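Local coordinates for chromosomal replication initiator protein DnaA (Helicobacter pylori, PDB 2WP0) that probably initiates and regulates chromosomal replication by binding the replication origin in its ATP-bound form, its N-terminal domain I serving oligomerization and the binding of regulators, at residues Asn5-Glu8 and Lys9-Ala13. Sequence-based numbering, arbitrary orientation.
Sequences NNIE and KEILA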
# COMPACT_ATOMS: atom_id res chain seq x y z
N ASN D 5 47.05 -16.38 16.68
CA ASN D 5 46.57 -16.19 18.05
C ASN D 5 47.15 -14.92 18.64
O ASN D 5 46.54 -14.28 19.49
CB ASN D 5 46.90 -17.40 18.94
CG ASN D 5 48.27 -18.03 18.64
OD1 ASN D 5 49.12 -17.42 17.97
ND2 ASN D 5 48.50 -19.25 19.15
N ASN D 6 48.34 -14.57 18.17
CA ASN D 6 48.97 -13.31 18.52
C ASN D 6 48.62 -12.27 17.46
O ASN D 6 48.25 -11.14 17.77
CB ASN D 6 50.48 -13.46 18.59
CG ASN D 6 51.15 -12.26 19.26
OD1 ASN D 6 51.02 -12.07 20.47
ND2 ASN D 6 51.87 -11.45 18.47
N ILE D 7 48.75 -12.69 16.21
CA ILE D 7 48.29 -11.90 15.08
C ILE D 7 46.83 -11.53 15.27
O ILE D 7 46.44 -10.38 15.06
CB ILE D 7 48.41 -12.68 13.78
CG1 ILE D 7 49.83 -13.22 13.61
CG2 ILE D 7 48.03 -11.80 12.61
CD1 ILE D 7 50.02 -14.02 12.34
N GLU D 8 46.02 -12.52 15.65
CA GLU D 8 44.60 -12.28 15.91
C GLU D 8 44.52 -11.03 16.76
O GLU D 8 44.21 -9.93 16.27
CB GLU D 8 43.96 -13.45 16.67
CG GLU D 8 42.51 -13.22 17.10
CD GLU D 8 41.75 -14.51 17.20
OE1 GLU D 8 40.61 -14.51 17.70
OE2 GLU D 8 42.29 -15.54 16.76
N LYS D 9 44.80 -11.22 18.04
CA LYS D 9 44.87 -10.14 18.99
C LYS D 9 45.20 -8.81 18.32
O LYS D 9 44.58 -7.79 18.63
CB LYS D 9 45.93 -10.46 20.04
CG LYS D 9 45.48 -10.17 21.45
CD LYS D 9 44.43 -11.17 21.86
CE LYS D 9 43.55 -10.61 22.96
NZ LYS D 9 42.57 -11.65 23.39
N GLU D 10 46.17 -8.79 17.41
CA GLU D 10 46.69 -7.49 17.03
C GLU D 10 46.10 -6.84 15.79
O GLU D 10 46.02 -5.61 15.71
CB GLU D 10 48.21 -7.49 17.02
CG GLU D 10 48.83 -8.02 18.32
CD GLU D 10 48.09 -7.57 19.59
OE1 GLU D 10 48.75 -7.05 20.51
OE2 GLU D 10 46.86 -7.75 19.68
N ILE D 11 45.69 -7.65 14.82
CA ILE D 11 44.79 -7.18 13.78
C ILE D 11 43.67 -6.33 14.40
O ILE D 11 43.38 -5.23 13.92
CB ILE D 11 44.19 -8.38 12.98
CG1 ILE D 11 45.30 -9.32 12.51
CG2 ILE D 11 43.37 -7.90 11.80
CD1 ILE D 11 44.86 -10.30 11.47
N LEU D 12 43.06 -6.83 15.49
CA LEU D 12 41.98 -6.12 16.17
C LEU D 12 42.37 -4.75 16.72
O LEU D 12 41.54 -3.84 16.77
CB LEU D 12 41.42 -6.96 17.30
CG LEU D 12 40.59 -8.15 16.88
CD1 LEU D 12 41.46 -9.38 16.74
CD2 LEU D 12 39.54 -8.42 17.93
N ALA D 13 43.62 -4.59 17.14
CA ALA D 13 44.06 -3.32 17.67
C ALA D 13 44.20 -2.27 16.58
O ALA D 13 43.98 -1.07 16.81
CB ALA D 13 45.36 -3.49 18.43
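Ile-11 packs on Ile-7 one helical turn earlier, and its side chain can be followed outward from CB. That CB comes near both Ile-7 O and Glu-8 O, 3.7 Å from the former. CG1, which stands beside its own backbone N and opposite the carbonyl carbon (chi1 -51°), comes to the same Ile-7 oxygen and to Ile-7 CG2. At the tip, CD1 meets Ile-7 CG2 at 3.7 Å, and the two branched chains cross at a slant. The backbone evidence for an alpha-helical step here is the bond from Ile-11 N to Ile-7 O, 2.8 Å long with an N-H...O angle of 170°. Such i to i+4 pairing belongs to the opening of helix 6-16, in what is assigned as domain I of DnaA. Both isoleucines also touch Tyr-35, so this flank of the helix faces strand 34-35, an outermost strand of the sheet within this chain. Glu-8 and Leu-12 leave the helix alongside each other in a similar direction, though the placing of Leu-12 CD1 is doubtful. Extended beyond CG, the Glu-8 chain carries its carboxylate to the same strand, where OE2 accepts a weak hydrogen bond from Tyr-35 N and OE1 forms a long, weak ion pair with Lys-34 NZ.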